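Side-chain contacts in acetyl xylan esterase (Paenibacillus sp. R4, PDB 6AGQ), which hydrolyses acetyl esters as a cold-active acetyl xylan esterase, probably removing acetyl groups from xylan, and has the alpha/beta-hydrolase fold: residues D63-T68 with C161-D166; V90-Y95 with G189-A194. One frame throughout, in Å; residues are numbered along the deposited sequence.

Contact 1: D63-T68 with C161-D166; sequences DGADGT and CIRALD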
loop_
_atom_site.group_PDB
_atom_site.type_symbol
_atom_site.label_atom_id
_atom_site.label_comp_id
_atom_site.label_asym_id
_atom_site.label_seq_id
_atom_site.Cartn_x
_atom_site.Cartn_y
_atom_site.Cartn_z
ATOM N N ASP A 63 -0.514 -3.798 -44.845
ATOM C CA ASP A 63 -1.326 -2.556 -44.636
ATOM C C ASP A 63 -2.675 -2.861 -43.947
ATOM O O ASP A 63 -3.381 -3.821 -44.308
ATOM C CB ASP A 63 -1.651 -1.872 -45.965
ATOM C CG ASP A 63 -0.441 -1.160 -46.600
ATOM O OD1 ASP A 63 0.671 -1.138 -46.023
ATOM O OD2 ASP A 63 -0.649 -0.607 -47.702
ATOM N N GLY A 64 -3.042 -2.017 -42.983
ATOM C CA GLY A 64 -4.401 -1.982 -42.496
ATOM C C GLY A 64 -5.297 -1.330 -43.547
ATOM O O GLY A 64 -4.828 -0.851 -44.585
ATOM N N ALA A 65 -6.574 -1.297 -43.247
ATOM C CA ALA A 65 -7.570 -0.749 -44.150
ATOM C C ALA A 65 -7.353 0.728 -44.417
ATOM O O ALA A 65 -7.573 1.151 -45.540
ATOM C CB ALA A 65 -8.968 -0.987 -43.606
ATOM N N ASP A 66 -6.854 1.473 -43.425
ATOM C CA ASP A 66 -6.499 2.887 -43.618
ATOM C C ASP A 66 -5.003 3.116 -44.015
ATOM O O ASP A 66 -4.492 4.224 -43.962
ATOM C CB ASP A 66 -6.922 3.744 -42.376
ATOM C CG ASP A 66 -6.014 3.498 -41.113
ATOM O OD1 ASP A 66 -5.190 2.543 -41.128
ATOM O OD2 ASP A 66 -6.124 4.262 -40.096
ATOM N N GLY A 67 -4.301 2.087 -44.432
ATOM C CA GLY A 67 -2.885 2.265 -44.795
ATOM C C GLY A 67 -1.837 2.173 -43.680
ATOM O O GLY A 67 -0.664 2.255 -43.969
ATOM N N THR A 68 -2.224 2.045 -42.408
ATOM C CA THR A 68 -1.229 1.815 -41.319
ATOM C C THR A 68 -0.399 0.494 -41.571
ATOM O O THR A 68 -0.988 -0.536 -41.809
ATOM C CB THR A 68 -1.975 1.665 -39.969
ATOM O OG1 THR A 68 -2.912 2.735 -39.788
ATOM C CG2 THR A 68 -1.037 1.622 -38.804
ATOM N N CYS A 161 -7.112 -7.080 -37.497
ATOM C CA CYS A 161 -7.166 -8.432 -36.974
ATOM C C CYS A 161 -7.774 -9.390 -37.946
ATOM O O CYS A 161 -7.436 -10.557 -37.897
ATOM C CB CYS A 161 -7.882 -8.512 -35.596
ATOM S SG CYS A 161 -6.964 -7.680 -34.255
ATOM N N ILE A 162 -8.727 -8.920 -38.757
ATOM C CA ILE A 162 -9.315 -9.730 -39.840
ATOM C C ILE A 162 -8.327 -9.809 -41.013
ATOM O O ILE A 162 -8.163 -10.850 -41.715
ATOM C CB ILE A 162 -10.678 -9.117 -40.290
ATOM C CG1 ILE A 162 -11.776 -9.479 -39.254
ATOM C CG2 ILE A 162 -11.092 -9.546 -41.720
ATOM C CD1 ILE A 162 -13.011 -8.581 -39.385
ATOM N N ARG A 163 -7.652 -8.692 -41.236
ATOM C CA ARG A 163 -6.615 -8.679 -42.249
ATOM C C ARG A 163 -5.408 -9.583 -41.910
ATOM O O ARG A 163 -4.761 -10.069 -42.846
ATOM C CB ARG A 163 -6.224 -7.234 -42.558
ATOM C CG ARG A 163 -7.352 -6.517 -43.262
ATOM C CD ARG A 163 -7.190 -5.020 -43.222
ATOM N NE ARG A 163 -6.205 -4.566 -44.203
ATOM C CZ ARG A 163 -6.406 -4.421 -45.505
ATOM N NH1 ARG A 163 -7.606 -4.675 -46.077
ATOM N NH2 ARG A 163 -5.387 -3.978 -46.244
ATOM N N ALA A 164 -5.131 -9.857 -40.633
ATOM C CA ALA A 164 -4.208 -10.939 -40.270
ATOM C C ALA A 164 -4.672 -12.326 -40.771
ATOM O O ALA A 164 -3.884 -13.167 -41.134
ATOM C CB ALA A 164 -3.978 -10.970 -38.772
ATOM N N LEU A 165 -5.969 -12.567 -40.803
ATOM C CA LEU A 165 -6.473 -13.826 -41.396
ATOM C C LEU A 165 -6.296 -13.803 -42.916
ATOM O O LEU A 165 -5.968 -14.832 -43.475
ATOM C CB LEU A 165 -7.933 -14.063 -41.078
ATOM C CG LEU A 165 -8.338 -13.901 -39.618
ATOM C CD1 LEU A 165 -9.869 -13.892 -39.481
ATOM C CD2 LEU A 165 -7.669 -14.950 -38.741
ATOM N N ASP A 166 -6.481 -12.641 -43.569
ATOM C CA ASP A 166 -6.150 -12.453 -45.024
ATOM C C ASP A 166 -4.662 -12.740 -45.252
ATOM O O ASP A 166 -4.301 -13.328 -46.251
ATOM C CB ASP A 166 -6.391 -10.989 -45.584
ATOM C CG ASP A 166 -7.878 -10.489 -45.508
ATOM O OD1 ASP A 166 -8.796 -11.296 -45.292
ATOM O OD2 ASP A 166 -8.122 -9.250 -45.687
#
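Arg163 reaches from helix 153-170 to Asp63, Gly64 and Ala65. These three lie at the loop of a beta hairpin that joins strands 55-63 and 69-77 of the alpha/beta-hydrolase sheet. Gly64 to Gly67 form a type I turn, and Gly64 N also bonds to Thr68 O at 2.8 Å. The CB of Arg163 points toward the hairpin loop. CG stands anti to the carbonyl carbon, beside the backbone N (chi1 -69°), and the chain bends at chi3 (78°). CD comes next and lies 3.8 Å from Ala65 N. The guanidinium then turns its edge to the backbone of Asp63. NE donates to Asp63 O at 2.9 Å, and NH2 donates to the same Asp63 O at 2.8 Å. This is a side-on grip by two nitrogens on one carbonyl oxygen. The oxygen lies almost in the guanidinium plane, whereas NH2 sits above the carbonyl plane. NH1 bonds to Ser35 OG and to Lys38 O, so the other end of the guanidinium is held too. The Asp63 carboxylate takes no direct part, for its OD2 stays 6.0 Å from Arg163 NH2. One face of the guanidinium is covered by the loop, where Ala65 CA sits 4.0 Å above its plane, over the centre of the group.

Contact 2: V90-Y95 with G189-A194; sequences VKYHGY and GLALAA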
loop_
_atom_site.group_PDB
_atom_site.type_symbol
_atom_site.label_atom_id
_atom_site.label_comp_id
_atom_site.label_asym_id
_atom_site.label_seq_id
_atom_site.Cartn_x
_atom_site.Cartn_y
_atom_site.Cartn_z
ATOM N N VAL A 90 -3.096 -17.695 -35.061
ATOM C CA VAL A 90 -2.906 -16.224 -35.018
ATOM C C VAL A 90 -3.046 -15.780 -33.589
ATOM O O VAL A 90 -4.103 -15.997 -32.915
ATOM C CB VAL A 90 -3.912 -15.513 -35.980
ATOM C CG1 VAL A 90 -3.794 -14.012 -35.880
ATOM C CG2 VAL A 90 -3.648 -15.926 -37.433
ATOM N N LYS A 91 -1.978 -15.171 -33.113
ATOM C CA LYS A 91 -1.903 -14.645 -31.767
ATOM C C LYS A 91 -2.091 -13.088 -31.721
ATOM O O LYS A 91 -1.432 -12.342 -32.439
ATOM C CB LYS A 91 -0.540 -14.999 -31.173
ATOM C CG LYS A 91 -0.267 -14.423 -29.824
ATOM C CD LYS A 91 0.939 -15.048 -29.139
ATOM C CE LYS A 91 1.118 -14.437 -27.752
ATOM N NZ LYS A 91 2.437 -14.847 -27.186
ATOM N N TYR A 92 -2.912 -12.614 -30.800
ATOM C CA TYR A 92 -3.152 -11.169 -30.597
ATOM C C TYR A 92 -2.740 -10.836 -29.186
ATOM O O TYR A 92 -2.853 -11.666 -28.287
ATOM C CB TYR A 92 -4.612 -10.880 -30.778
ATOM C CG TYR A 92 -5.228 -11.234 -32.127
ATOM C CD1 TYR A 92 -4.757 -10.708 -33.278
ATOM C CD2 TYR A 92 -6.327 -12.077 -32.217
ATOM C CE1 TYR A 92 -5.325 -11.003 -34.499
ATOM C CE2 TYR A 92 -6.916 -12.353 -33.422
ATOM C CZ TYR A 92 -6.392 -11.815 -34.575
ATOM O OH TYR A 92 -6.953 -12.116 -35.801
ATOM N N HIS A 93 -2.263 -9.638 -28.930
ATOM C CA HIS A 93 -1.523 -9.393 -27.716
ATOM C C HIS A 93 -2.326 -8.498 -26.781
ATOM O O HIS A 93 -3.313 -7.905 -27.161
ATOM C CB HIS A 93 -0.138 -8.808 -28.003
ATOM C CG HIS A 93 -0.189 -7.418 -28.547
ATOM N ND1 HIS A 93 -0.531 -6.314 -27.765
ATOM C CD2 HIS A 93 0.126 -6.940 -29.775
ATOM C CE1 HIS A 93 -0.453 -5.228 -28.518
ATOM N NE2 HIS A 93 -0.070 -5.582 -29.741
ATOM N N GLY A 94 -1.849 -8.445 -25.555
ATOM C CA GLY A 94 -2.454 -7.683 -24.464
ATOM C C GLY A 94 -2.303 -6.188 -24.518
ATOM O O GLY A 94 -1.574 -5.628 -25.322
ATOM N N TYR A 95 -3.036 -5.519 -23.655
ATOM C CA TYR A 95 -3.144 -4.065 -23.753
ATOM C C TYR A 95 -1.826 -3.418 -23.524
ATOM O O TYR A 95 -1.235 -3.587 -22.471
ATOM C CB TYR A 95 -4.130 -3.555 -22.701
ATOM C CG TYR A 95 -4.524 -2.095 -22.873
ATOM C CD1 TYR A 95 -5.434 -1.731 -23.843
ATOM C CD2 TYR A 95 -3.996 -1.119 -22.076
ATOM C CE1 TYR A 95 -5.865 -0.426 -23.974
ATOM C CE2 TYR A 95 -4.392 0.208 -22.211
ATOM C CZ TYR A 95 -5.355 0.540 -23.152
ATOM O OH TYR A 95 -5.770 1.840 -23.359
ATOM N N GLY A 189 -10.159 -10.727 -26.235
ATOM C CA GLY A 189 -11.179 -9.903 -26.908
ATOM C C GLY A 189 -11.016 -9.817 -28.409
ATOM O O GLY A 189 -12.021 -9.946 -29.166
ATOM N N LEU A 190 -9.776 -9.573 -28.879
ATOM C CA LEU A 190 -9.512 -9.587 -30.319
ATOM C C LEU A 190 -9.773 -10.922 -30.983
ATOM O O LEU A 190 -10.180 -10.908 -32.132
ATOM C CB LEU A 190 -8.057 -9.102 -30.750
ATOM C CG LEU A 190 -7.700 -7.701 -30.160
ATOM C CD1 LEU A 190 -6.351 -7.132 -30.565
ATOM C CD2 LEU A 190 -8.801 -6.706 -30.507
ATOM N N ALA A 191 -9.457 -12.050 -30.348
ATOM C CA ALA A 191 -9.776 -13.355 -30.939
ATOM C C ALA A 191 -11.300 -13.607 -30.952
ATOM O O ALA A 191 -11.781 -14.295 -31.861
ATOM C CB ALA A 191 -9.112 -14.510 -30.201
ATOM N N LEU A 192 -12.051 -13.140 -29.971
ATOM C CA LEU A 192 -13.541 -13.267 -30.063
ATOM C C LEU A 192 -14.056 -12.394 -31.246
ATOM O O LEU A 192 -14.985 -12.787 -31.967
ATOM C CB LEU A 192 -14.244 -12.840 -28.749
ATOM C CG LEU A 192 -14.064 -13.705 -27.499
ATOM C CD1 LEU A 192 -14.786 -13.078 -26.314
ATOM C CD2 LEU A 192 -14.579 -15.113 -27.688
ATOM N N ALA A 193 -13.432 -11.225 -31.460
ATOM C CA ALA A 193 -13.793 -10.351 -32.600
ATOM C C ALA A 193 -13.490 -11.049 -33.936
ATOM O O ALA A 193 -14.255 -10.999 -34.891
ATOM C CB ALA A 193 -13.030 -9.032 -32.531
ATOM N N ALA A 194 -12.334 -11.629 -34.025
ATOM C CA ALA A 194 -11.909 -12.245 -35.272
ATOM C C ALA A 194 -12.817 -13.378 -35.636
ATOM O O ALA A 194 -13.272 -13.463 -36.762
ATOM C CB ALA A 194 -10.512 -12.747 -35.164
#
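Tyr92 and Leu190 meet with the same first-torsion setting. In each, CG stands anti to the carbonyl carbon and beside the backbone N (chi1 -59° in Tyr92, -53° in Leu190). Both CB atoms point toward the opposite segment, and the two side chains pass at a slant. The ring lies against helix 186-197 from Leu190 to Ala194. Near the backbone end, Tyr92 CB lies 4.1 Å from Leu190 CD1. Tyr92 CD2 is 3.7 Å from Leu190 CB and 3.6 Å from Ala191 N. Ala191 adds its methyl, with CB 4.2 Å from Tyr92 CD2. One helix turn on from Leu190, Ala194 CB lies 4.0 Å from Tyr92 CE2 and 3.7 Å from Tyr92 OH. The two alanines leave the helix surface low, and the ring can approach it closely. No hydrogen bond links the two segments. The phenol oxygen instead bonds to Cys161 O of helix 153-170, so the buried hydroxyl has a partner. A phenylalanine here would probably leave Cys161 O without its hydroxyl mate and the ring less fixed at its far end. The CB of His93 points away from the helix, but His93 O accepts from Gln186 NE2, a tie between the 90-95 segment and the start of helix 186-197. The turn from strand 179-184 into helix 186-197 carries Gly183, Ser185 and Gly187 in a GxSxG pattern. The Tyr92 side chain touches this turn, so the contact lies beside the probable nucleophile elbow of an alpha/beta-hydrolase.

The centres of contacts 1 and 2 lie about 14 Å apart, and helix 153-170 connects them. One part of it, Arg163, faces the hairpin loop of contact 1. Another, Cys161, faces contact 2, where its O is 2.7 Å from Tyr92 OH, a probable hydrogen bond. Cys161 SG also packs 3.8 Å from Leu190 CD1, and Ala164 CB lies 4.2 Å from Val90 CG1. Contact 2 is close to the centre of the chain, about 1 Å away, and borders the probable nucleophile elbow around Ser185. Contact 1 is about 13 Å from that centre, at the sheet's hairpin. The helix thus joins this outer loop to the buried core beside the probable active site.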